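Local atomic coordinates of FrpC operon protein (Neisseria meningitidis, PDB entry 5EDF), a protein that is of uncertain function but binds the RTX protein FrpC and is thought, with it, to take part in adhesion under iron-regulated expression. Residues Tyr66-Trp74 / Phe196-Glu207; Pro131-Lys139 / His149-Gly157. All coordinates share one frame; numbering follows the deposited sequence.

Contact 1. Residues Tyr66-Trp74 / Phe196-Glu207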
loop_
_atom_site.group_PDB
_atom_site.type_symbol
_atom_site.label_atom_id
_atom_site.label_comp_id
_atom_site.label_asym_id
_atom_site.label_seq_id
_atom_site.Cartn_x
_atom_site.Cartn_y
_atom_site.Cartn_z
ATOM N N TYR A 66 7.912 -3.226 -4.688
ATOM C CA TYR A 66 8.844 -2.231 -5.166
ATOM C C TYR A 66 8.092 -1.276 -6.078
ATOM O O TYR A 66 7.342 -1.713 -6.965
ATOM C CB TYR A 66 9.994 -2.902 -5.936
ATOM C CG TYR A 66 10.955 -1.978 -6.653
ATOM C CD1 TYR A 66 11.768 -1.108 -5.957
ATOM C CD2 TYR A 66 11.044 -1.986 -8.016
ATOM C CE1 TYR A 66 12.651 -0.277 -6.600
ATOM C CE2 TYR A 66 11.951 -1.176 -8.660
ATOM C CZ TYR A 66 12.727 -0.312 -7.949
ATOM O OH TYR A 66 13.642 0.526 -8.606
ATOM N N TYR A 67 8.271 0.020 -5.860
ATOM C CA TYR A 67 7.625 1.014 -6.730
ATOM C C TYR A 67 8.685 1.688 -7.556
ATOM O O TYR A 67 9.778 1.984 -7.084
ATOM C CB TYR A 67 6.752 1.998 -5.947
ATOM C CG TYR A 67 7.498 2.997 -5.061
ATOM C CD1 TYR A 67 7.966 4.188 -5.564
ATOM C CD2 TYR A 67 7.756 2.710 -3.728
ATOM C CE1 TYR A 67 8.651 5.082 -4.760
ATOM C CE2 TYR A 67 8.409 3.590 -2.916
ATOM C CZ TYR A 67 8.858 4.786 -3.423
ATOM O OH TYR A 67 9.525 5.657 -2.579
ATOM N N LYS A 68 8.346 1.868 -8.836
ATOM C CA LYS A 68 9.302 2.318 -9.839
ATOM C C LYS A 68 8.705 3.332 -10.803
ATOM O O LYS A 68 7.591 3.157 -11.292
ATOM C CB LYS A 68 9.763 1.077 -10.619
ATOM C CG LYS A 68 10.817 1.299 -11.638
ATOM C CD LYS A 68 11.210 0.006 -12.315
ATOM C CE LYS A 68 10.215 -0.492 -13.350
ATOM N NZ LYS A 68 10.753 -1.657 -14.128
ATOM N N LYS A 69 9.480 4.376 -11.129
ATOM C CA LYS A 69 9.050 5.384 -12.088
ATOM C C LYS A 69 9.233 4.854 -13.520
ATOM O O LYS A 69 10.288 4.287 -13.835
ATOM C CB LYS A 69 9.888 6.640 -11.879
ATOM C CG LYS A 69 9.391 7.865 -12.597
ATOM C CD LYS A 69 8.151 8.405 -11.931
ATOM C CE LYS A 69 7.633 9.620 -12.660
ATOM N NZ LYS A 69 8.418 10.839 -12.318
ATOM N N THR A 70 8.188 4.960 -14.342
ATOM C CA THR A 70 8.279 4.674 -15.783
ATOM C C THR A 70 7.757 5.863 -16.603
ATOM O O THR A 70 7.381 6.886 -16.036
ATOM C CB THR A 70 7.521 3.375 -16.171
ATOM O OG1 THR A 70 6.112 3.626 -16.265
ATOM C CG2 THR A 70 7.785 2.260 -15.153
ATOM N N ASP A 71 7.772 5.718 -17.933
ATOM C CA ASP A 71 7.187 6.711 -18.849
ATOM C C ASP A 71 5.669 6.694 -18.820
ATOM O O ASP A 71 5.027 7.676 -19.195
ATOM C CB ASP A 71 7.659 6.457 -20.288
ATOM C CG ASP A 71 9.117 6.840 -20.504
ATOM O OD1 ASP A 71 9.671 7.601 -19.679
ATOM O OD2 ASP A 71 9.709 6.385 -21.511
ATOM N N GLN A 72 5.114 5.570 -18.384
ATOM C CA GLN A 72 3.682 5.402 -18.261
ATOM C C GLN A 72 3.209 5.518 -16.803
ATOM O O GLN A 72 2.139 5.006 -16.460
ATOM C CB GLN A 72 3.315 4.032 -18.821
ATOM C CG GLN A 72 3.912 3.764 -20.207
ATOM C CD GLN A 72 3.043 4.299 -21.305
ATOM O OE1 GLN A 72 1.826 4.093 -21.290
ATOM N NE2 GLN A 72 3.649 4.993 -22.270
ATOM N N GLY A 73 4.016 6.167 -15.956
ATOM C CA GLY A 73 3.640 6.482 -14.567
ATOM C C GLY A 73 4.594 5.938 -13.509
ATOM O O GLY A 73 5.813 6.027 -13.648
ATOM N N TRP A 74 4.027 5.493 -12.393
ATOM C CA TRP A 74 4.706 4.620 -11.445
ATOM C C TRP A 74 4.095 3.230 -11.579
ATOM O O TRP A 74 2.897 3.097 -11.875
ATOM C CB TRP A 74 4.473 5.077 -10.016
ATOM C CG TRP A 74 5.041 6.427 -9.657
ATOM C CD1 TRP A 74 4.409 7.633 -9.713
ATOM C CD2 TRP A 74 6.340 6.680 -9.113
ATOM N NE1 TRP A 74 5.245 8.628 -9.258
ATOM C CE2 TRP A 74 6.439 8.074 -8.894
ATOM C CE3 TRP A 74 7.434 5.874 -8.794
ATOM C CZ2 TRP A 74 7.586 8.669 -8.365
ATOM C CZ3 TRP A 74 8.557 6.465 -8.281
ATOM C CH2 TRP A 74 8.628 7.848 -8.058
ATOM N N PHE A 196 4.857 5.059 -1.424
ATOM C CA PHE A 196 5.864 6.039 -1.801
ATOM C C PHE A 196 6.768 6.418 -0.620
ATOM O O PHE A 196 7.095 7.594 -0.420
ATOM C CB PHE A 196 5.189 7.297 -2.372
ATOM C CG PHE A 196 4.440 7.111 -3.655
ATOM C CD1 PHE A 196 5.126 6.894 -4.824
ATOM C CD2 PHE A 196 3.040 7.273 -3.715
ATOM C CE1 PHE A 196 4.465 6.832 -6.038
ATOM C CE2 PHE A 196 2.382 7.197 -4.931
ATOM C CZ PHE A 196 3.083 6.985 -6.070
ATOM N N ILE A 197 7.182 5.427 0.174
ATOM C CA ILE A 197 7.807 5.738 1.476
ATOM C C ILE A 197 9.110 6.523 1.382
ATOM O O ILE A 197 9.461 7.235 2.329
ATOM C CB ILE A 197 8.080 4.489 2.352
ATOM C CG1 ILE A 197 8.921 3.440 1.618
ATOM C CG2 ILE A 197 6.795 3.889 2.817
ATOM C CD1 ILE A 197 9.628 2.481 2.557
ATOM N N ARG A 198 9.833 6.404 0.272
ATOM C CA ARG A 198 11.079 7.168 0.121
ATOM C C ARG A 198 10.909 8.513 -0.590
ATOM O O ARG A 198 11.881 9.274 -0.732
ATOM C CB ARG A 198 12.138 6.368 -0.633
ATOM C CG ARG A 198 12.494 5.028 0.041
ATOM C CD ARG A 198 13.472 5.169 1.190
ATOM N NE ARG A 198 12.864 5.688 2.411
ATOM C CZ ARG A 198 12.370 4.948 3.406
ATOM N NH1 ARG A 198 12.382 3.620 3.342
ATOM N NH2 ARG A 198 11.841 5.546 4.476
ATOM N N GLU A 199 9.719 8.833 -1.051
ATOM C CA GLU A 199 9.523 10.098 -1.739
ATOM C C GLU A 199 9.234 11.242 -0.760
ATOM O O GLU A 199 8.311 11.161 0.058
ATOM C CB GLU A 199 8.353 9.983 -2.726
ATOM C CG GLU A 199 8.415 8.788 -3.678
ATOM C CD GLU A 199 9.764 8.648 -4.350
ATOM O OE1 GLU A 199 10.116 9.552 -5.168
ATOM O OE2 GLU A 199 10.533 7.703 -4.027
ATOM N N LYS A 200 9.998 12.317 -0.852
ATOM C CA LYS A 200 9.778 13.498 -0.011
ATOM C C LYS A 200 9.006 14.587 -0.771
ATOM O O LYS A 200 8.377 15.470 -0.164
ATOM C CB LYS A 200 11.132 14.051 0.487
ATOM C CG LYS A 200 11.991 13.078 1.308
ATOM C CD LYS A 200 13.352 13.695 1.681
ATOM C CE LYS A 200 14.284 13.780 0.473
ATOM N NZ LYS A 200 14.580 12.442 -0.141
ATOM N N GLN A 201 9.012 14.519 -2.095
ATOM C CA GLN A 201 8.359 15.544 -2.916
ATOM C C GLN A 201 6.827 15.435 -2.855
ATOM O O GLN A 201 6.269 14.340 -2.689
ATOM C CB GLN A 201 8.860 15.477 -4.375
ATOM C CG GLN A 201 8.281 14.323 -5.233
ATOM C CD GLN A 201 9.007 13.004 -5.069
ATOM O OE1 GLN A 201 9.887 12.848 -4.202
ATOM N NE2 GLN A 201 8.640 12.049 -5.903
ATOM N N GLN A 202 6.130 16.551 -2.945
ATOM C CA GLN A 202 4.680 16.528 -3.086
ATOM C C GLN A 202 4.291 15.732 -4.335
ATOM O O GLN A 202 4.888 15.868 -5.392
ATOM C CB GLN A 202 4.126 17.949 -3.141
ATOM C CG GLN A 202 2.618 18.053 -3.058
ATOM C CD GLN A 202 2.100 19.486 -3.141
ATOM O OE1 GLN A 202 2.831 20.434 -2.918
ATOM N NE2 GLN A 202 0.817 19.618 -3.432
ATOM N N LEU A 203 3.272 14.892 -4.196
ATOM C CA LEU A 203 2.815 14.033 -5.239
ATOM C C LEU A 203 1.465 14.537 -5.721
ATOM O O LEU A 203 0.685 15.112 -4.960
ATOM C CB LEU A 203 2.697 12.586 -4.701
ATOM C CG LEU A 203 4.007 11.993 -4.197
ATOM C CD1 LEU A 203 3.762 10.590 -3.570
ATOM C CD2 LEU A 203 5.064 11.905 -5.308
ATOM N N THR A 204 1.168 14.308 -6.982
ATOM C CA THR A 204 -0.085 14.748 -7.544
ATOM C C THR A 204 -1.184 13.758 -7.242
ATOM O O THR A 204 -0.929 12.597 -6.887
ATOM C CB THR A 204 -0.014 14.899 -9.067
ATOM O OG1 THR A 204 0.129 13.603 -9.660
ATOM C CG2 THR A 204 1.165 15.784 -9.510
ATOM N N GLN A 205 -2.427 14.181 -7.405
ATOM C CA GLN A 205 -3.550 13.296 -7.263
ATOM C C GLN A 205 -3.438 12.117 -8.227
ATOM O O GLN A 205 -3.813 10.988 -7.885
ATOM C CB GLN A 205 -4.876 14.015 -7.458
ATOM C CG GLN A 205 -6.063 13.135 -7.155
ATOM C CD GLN A 205 -7.414 13.812 -7.343
ATOM O OE1 GLN A 205 -7.509 14.923 -7.873
ATOM N NE2 GLN A 205 -8.485 13.109 -6.975
ATOM N N GLN A 206 -2.930 12.386 -9.427
ATOM C CA GLN A 206 -2.798 11.339 -10.425
ATOM C C GLN A 206 -1.808 10.272 -9.976
ATOM O O GLN A 206 -2.037 9.073 -10.173
ATOM C CB GLN A 206 -2.422 11.909 -11.793
ATOM C CG GLN A 206 -3.506 12.782 -12.445
ATOM C CD GLN A 206 -3.445 14.263 -12.072
ATOM O OE1 GLN A 206 -2.762 14.676 -11.124
ATOM N NE2 GLN A 206 -4.177 15.069 -12.824
ATOM N N GLU A 207 -0.688 10.689 -9.383
ATOM C CA GLU A 207 0.284 9.728 -8.842
ATOM C C GLU A 207 -0.319 8.903 -7.713
ATOM O O GLU A 207 -0.159 7.687 -7.680
ATOM C CB GLU A 207 1.521 10.448 -8.323
ATOM C CG GLU A 207 2.386 11.023 -9.439
ATOM C CD GLU A 207 3.541 11.844 -8.910
ATOM O OE1 GLU A 207 3.294 12.943 -8.343
ATOM O OE2 GLU A 207 4.712 11.435 -9.121
#

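Contact 2. Residues Pro131-Lys139 / His149-Gly157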
loop_
_atom_site.group_PDB
_atom_site.type_symbol
_atom_site.label_atom_id
_atom_site.label_comp_id
_atom_site.label_asym_id
_atom_site.label_seq_id
_atom_site.Cartn_x
_atom_site.Cartn_y
_atom_site.Cartn_z
ATOM N N PRO A 131 -13.750 11.992 -11.020
ATOM C CA PRO A 131 -15.010 12.426 -10.415
ATOM C C PRO A 131 -15.467 11.584 -9.218
ATOM O O PRO A 131 -16.105 12.115 -8.323
ATOM C CB PRO A 131 -16.007 12.356 -11.578
ATOM C CG PRO A 131 -15.398 11.447 -12.561
ATOM C CD PRO A 131 -13.920 11.583 -12.434
ATOM N N GLU A 132 -15.099 10.302 -9.214
ATOM C CA GLU A 132 -15.367 9.401 -8.081
ATOM C C GLU A 132 -14.545 9.650 -6.817
ATOM O O GLU A 132 -14.835 9.057 -5.791
ATOM C CB GLU A 132 -15.212 7.942 -8.537
ATOM C CG GLU A 132 -13.780 7.375 -8.716
ATOM C CD GLU A 132 -13.058 7.743 -10.028
ATOM O OE1 GLU A 132 -13.543 8.588 -10.812
ATOM O OE2 GLU A 132 -11.954 7.183 -10.257
ATOM N N TYR A 133 -13.521 10.493 -6.900
ATOM C CA TYR A 133 -12.842 10.964 -5.729
ATOM C C TYR A 133 -13.245 12.379 -5.418
ATOM O O TYR A 133 -13.277 13.231 -6.312
ATOM C CB TYR A 133 -11.318 10.947 -5.906
ATOM C CG TYR A 133 -10.657 9.602 -5.742
ATOM C CD1 TYR A 133 -10.063 9.240 -4.544
ATOM C CD2 TYR A 133 -10.608 8.686 -6.787
ATOM C CE1 TYR A 133 -9.465 8.026 -4.389
ATOM C CE2 TYR A 133 -10.015 7.460 -6.629
ATOM C CZ TYR A 133 -9.441 7.132 -5.419
ATOM O OH TYR A 133 -8.823 5.887 -5.261
ATOM N N GLU A 134 -13.546 12.640 -4.160
ATOM C CA GLU A 134 -13.681 14.004 -3.653
ATOM C C GLU A 134 -12.319 14.432 -3.158
ATOM O O GLU A 134 -11.635 13.643 -2.466
ATOM C CB GLU A 134 -14.694 14.063 -2.498
ATOM C CG GLU A 134 -16.150 13.964 -2.977
ATOM C CD GLU A 134 -17.162 14.005 -1.841
ATOM O OE1 GLU A 134 -16.753 14.211 -0.683
ATOM O OE2 GLU A 134 -18.371 13.825 -2.099
ATOM N N ALA A 135 -11.881 15.627 -3.486
ATOM C CA ALA A 135 -10.605 16.175 -3.086
ATOM C C ALA A 135 -10.793 17.274 -2.080
ATOM O O ALA A 135 -11.728 18.088 -2.189
ATOM C CB ALA A 135 -9.824 16.691 -4.280
ATOM N N TYR A 136 -9.904 17.300 -1.089
ATOM C CA TYR A 136 -9.920 18.301 -0.018
ATOM C C TYR A 136 -8.525 18.792 0.280
ATOM O O TYR A 136 -7.533 18.036 0.154
ATOM C CB TYR A 136 -10.502 17.747 1.282
ATOM C CG TYR A 136 -11.913 17.214 1.191
ATOM C CD1 TYR A 136 -13.005 17.995 1.552
ATOM C CD2 TYR A 136 -12.173 15.957 0.653
ATOM C CE1 TYR A 136 -14.322 17.523 1.388
ATOM C CE2 TYR A 136 -13.475 15.479 0.519
ATOM C CZ TYR A 136 -14.546 16.258 0.894
ATOM O OH TYR A 136 -15.852 15.812 0.755
ATOM N N GLU A 137 -8.438 20.039 0.719
ATOM C CA GLU A 137 -7.169 20.661 1.017
ATOM C C GLU A 137 -7.301 21.339 2.367
ATOM O O GLU A 137 -8.228 22.139 2.581
ATOM C CB GLU A 137 -6.761 21.669 -0.063
ATOM C CG GLU A 137 -5.366 22.228 0.129
ATOM C CD GLU A 137 -4.928 23.114 -1.045
ATOM O OE1 GLU A 137 -5.782 23.479 -1.869
ATOM O OE2 GLU A 137 -3.739 23.454 -1.122
ATOM N N ASP A 138 -6.383 21.012 3.273
ATOM C CA ASP A 138 -6.350 21.614 4.588
ATOM C C ASP A 138 -5.239 22.653 4.545
ATOM O O ASP A 138 -4.057 22.312 4.427
ATOM C CB ASP A 138 -6.072 20.555 5.641
ATOM C CG ASP A 138 -6.171 21.077 7.043
ATOM O OD1 ASP A 138 -6.370 22.295 7.279
ATOM O OD2 ASP A 138 -6.078 20.224 7.968
ATOM N N LYS A 139 -5.621 23.917 4.601
ATOM C CA LYS A 139 -4.702 25.036 4.668
ATOM C C LYS A 139 -4.975 25.861 5.924
ATOM O O LYS A 139 -4.708 27.077 5.949
ATOM C CB LYS A 139 -4.869 25.927 3.421
ATOM C CG LYS A 139 -4.220 25.374 2.189
ATOM C CD LYS A 139 -4.523 26.232 0.946
ATOM C CE LYS A 139 -3.692 27.488 0.863
ATOM N NZ LYS A 139 -3.967 28.200 -0.426
ATOM N N HIS A 149 -0.009 21.693 5.765
ATOM C CA HIS A 149 -0.660 21.553 4.488
ATOM C C HIS A 149 -0.961 20.073 4.256
ATOM O O HIS A 149 -0.033 19.283 4.173
ATOM C CB HIS A 149 0.269 22.053 3.372
ATOM C CG HIS A 149 -0.439 22.383 2.099
ATOM N ND1 HIS A 149 0.238 22.700 0.940
ATOM C CD2 HIS A 149 -1.755 22.493 1.808
ATOM C CE1 HIS A 149 -0.636 22.980 -0.012
ATOM N NE2 HIS A 149 -1.852 22.857 0.487
ATOM N N GLU A 150 -2.229 19.733 4.137
ATOM C CA GLU A 150 -2.634 18.331 3.992
ATOM C C GLU A 150 -3.709 18.243 2.937
ATOM O O GLU A 150 -4.476 19.202 2.718
ATOM C CB GLU A 150 -3.094 17.753 5.323
ATOM C CG GLU A 150 -2.213 18.275 6.463
ATOM C CD GLU A 150 -2.133 17.391 7.678
ATOM O OE1 GLU A 150 -3.150 16.759 8.021
ATOM O OE2 GLU A 150 -1.040 17.367 8.297
ATOM N N PHE A 151 -3.721 17.141 2.224
ATOM C CA PHE A 151 -4.686 16.834 1.182
ATOM C C PHE A 151 -5.371 15.511 1.479
ATOM O O PHE A 151 -4.734 14.574 2.012
ATOM C CB PHE A 151 -3.973 16.661 -0.162
ATOM C CG PHE A 151 -3.288 17.872 -0.650
ATOM C CD1 PHE A 151 -3.978 18.777 -1.439
ATOM C CD2 PHE A 151 -1.984 18.137 -0.322
ATOM C CE1 PHE A 151 -3.373 19.929 -1.918
ATOM C CE2 PHE A 151 -1.350 19.304 -0.790
ATOM C CZ PHE A 151 -2.055 20.197 -1.603
ATOM N N TYR A 152 -6.639 15.393 1.127
ATOM C CA TYR A 152 -7.408 14.182 1.214
ATOM C C TYR A 152 -8.036 13.904 -0.110
ATOM O O TYR A 152 -8.562 14.832 -0.732
ATOM C CB TYR A 152 -8.524 14.294 2.268
ATOM C CG TYR A 152 -8.057 14.555 3.673
ATOM C CD1 TYR A 152 -7.895 13.530 4.591
ATOM C CD2 TYR A 152 -7.752 15.853 4.094
ATOM C CE1 TYR A 152 -7.466 13.794 5.884
ATOM C CE2 TYR A 152 -7.315 16.114 5.386
ATOM C CZ TYR A 152 -7.177 15.087 6.284
ATOM O OH TYR A 152 -6.788 15.340 7.561
ATOM N N TYR A 153 -8.028 12.657 -0.534
ATOM C CA TYR A 153 -8.746 12.164 -1.684
ATOM C C TYR A 153 -9.600 10.997 -1.229
ATOM O O TYR A 153 -9.067 9.973 -0.796
ATOM C CB TYR A 153 -7.802 11.807 -2.814
ATOM C CG TYR A 153 -6.829 12.930 -3.137
ATOM C CD1 TYR A 153 -7.236 14.030 -3.853
ATOM C CD2 TYR A 153 -5.515 12.891 -2.719
ATOM C CE1 TYR A 153 -6.354 15.091 -4.125
ATOM C CE2 TYR A 153 -4.641 13.918 -2.989
ATOM C CZ TYR A 153 -5.065 15.015 -3.704
ATOM O OH TYR A 153 -4.176 16.033 -4.002
ATOM N N ILE A 154 -10.912 11.107 -1.345
ATOM C CA ILE A 154 -11.857 10.154 -0.791
ATOM C C ILE A 154 -12.706 9.557 -1.899
ATOM O O ILE A 154 -13.379 10.276 -2.624
ATOM C CB ILE A 154 -12.775 10.815 0.268
ATOM C CG1 ILE A 154 -11.927 11.399 1.382
ATOM C CG2 ILE A 154 -13.793 9.818 0.791
ATOM C CD1 ILE A 154 -12.694 12.082 2.479
ATOM N N LYS A 155 -12.716 8.235 -1.999
ATOM C CA LYS A 155 -13.538 7.466 -2.935
ATOM C C LYS A 155 -14.626 6.749 -2.145
ATOM O O LYS A 155 -14.337 6.207 -1.112
ATOM C CB LYS A 155 -12.598 6.431 -3.614
ATOM C CG LYS A 155 -13.180 5.390 -4.582
ATOM C CD LYS A 155 -12.038 4.427 -4.986
ATOM C CE LYS A 155 -12.373 3.525 -6.128
ATOM N NZ LYS A 155 -12.784 2.253 -5.588
ATOM N N LYS A 156 -15.874 6.684 -2.627
ATOM C CA LYS A 156 -16.925 5.855 -1.968
ATOM C C LYS A 156 -17.200 4.586 -2.797
ATOM O O LYS A 156 -16.256 3.888 -3.102
ATOM C CB LYS A 156 -18.188 6.668 -1.692
ATOM C CG LYS A 156 -17.973 7.761 -0.676
ATOM C CD LYS A 156 -19.165 8.698 -0.682
ATOM C CE LYS A 156 -19.082 9.756 0.388
ATOM N NZ LYS A 156 -20.404 10.414 0.606
ATOM N N GLY A 157 -18.442 4.254 -3.156
ATOM C CA GLY A 157 -18.699 3.051 -3.957
ATOM C C GLY A 157 -18.464 1.745 -3.226
ATOM O O GLY A 157 -18.398 1.710 -1.997
HETATM O O HOH W 1 -16.969 7.528 -5.120
HETATM O O HOH W 2 -20.290 11.816 -1.738
HETATM O O HOH W 3 -5.653 17.623 8.111
#

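Contact 1. Residues Tyr66-Trp74 / Phe196-Glu207
Tyr-67 and Trp-74, which flank the type I turn Thr-70 to Gly-73, face Phe-196 and the chain running into the first turn of helix 205-224 through side chains, the backbones staying apart: the CA atoms of Tyr-67 and Phe-196 are 7.3 Å from each other. Phe-196 presents its ring edge to two aromatic faces, giving T-shaped pairs with Tyr-67 (planes at 72°) and with the five-membered ring of Trp-74, whose centroid lies 4.8 Å from that of Phe-196. The aliphatic CD of Lys-69 covers the opposite face of the indole. Tyrosine suits position 67 because its hydroxyl, at the ring edge, meets the turn Phe-196 to Glu-199: Tyr-67 OH donates to the anti lone pair of Glu-199 OE2 (2.7 Å) and accepts from Arg-198 N (3.0 Å). A bend at chi2 (-49°) brings the Glu-199 carboxylate back beside that hydroxyl, and its OE1 accepts from Gln-201 NE2. Trp-74 NE1 donates almost straight (176°), in the indole plane, to Glu-207 OE2 at 2.9 Å. The other oxygen, Glu-207 OE1, accepts from Thr-204 N, while Thr-204 OG1 accepts from Glu-207 N at 3.0 Å. An aromatic cluster thus packs the beta hairpin on the turn at Phe-196, and the indole N-H ties it to a helix start closed by a capping box.

Contact 2. Residues Pro131-Lys139 / His149-Gly157
His-149 NE2 donates to the anti lone pair of Glu-137 OE2 at 2.6 Å, with the oxygen in the imidazole plane and the ring and carboxylate nearly coplanar (22°). Glu-137 gets there by an extended chain, its CG opposite the backbone N (chi1 -173°), running alongside Phe-151. On the other face of the sheet, Asp-138 OD2 and Glu-150 OE1 are 4.5 Å apart; one water donates to both and accepts from Tyr-152 OH, and salt bridges to Arg-140 and Arg-166 respectively probably ease the repulsion. Backbone bonds come in pairs at Glu-134/Ile-154, Tyr-136/Tyr-152 and Asp-138/Glu-150; the shortest is Asp-138 N to Glu-150 O, 2.7 Å. Packing completes each face. Lys-155 sets CB over the face of the Tyr-133 ring, 3.8 Å from its centroid, and CD beside the hydroxyl, before its amine leaves for Glu-216 and Asn-159. Ala-135, small enough to leave room for a ring, sets CB 3.7 Å from Tyr-153 CD1. On the reverse face Tyr-136 CE2 meets Ile-154 CD1 at 4.0 Å, where apolar groups suit the neighbouring Leu-118 of helix 114-120. This is an antiparallel beta hairpin within a larger sheet, with helices 205-224 and 114-120 against its two faces.

In the fold
Contacts 1 and 2 lie with their centres about 18 Å apart on one antiparallel sheet, contact 1 at the edge formed by strand 73-77 and contact 2 toward the far edge, strand 124-126. The chain 196-207 joins them. Gln-202 NE2 packs 3.4 Å from Phe-151 CE2, and Gln-205 NE2, in the first turn of helix 205-224, lies 3.5 Å from Tyr-153 CD1. The helix start that Trp-74 meets in contact 1 therefore also rests on the hairpin of contact 2. The hairpin face carrying Tyr-136 and Ile-154 borders the azide pocket of Leu-110, Ser-111, Met-114 and Ile-162, the Ile-154 side chain coming within about 4 Å of the ion, which probably derives from the crystallisation liquor.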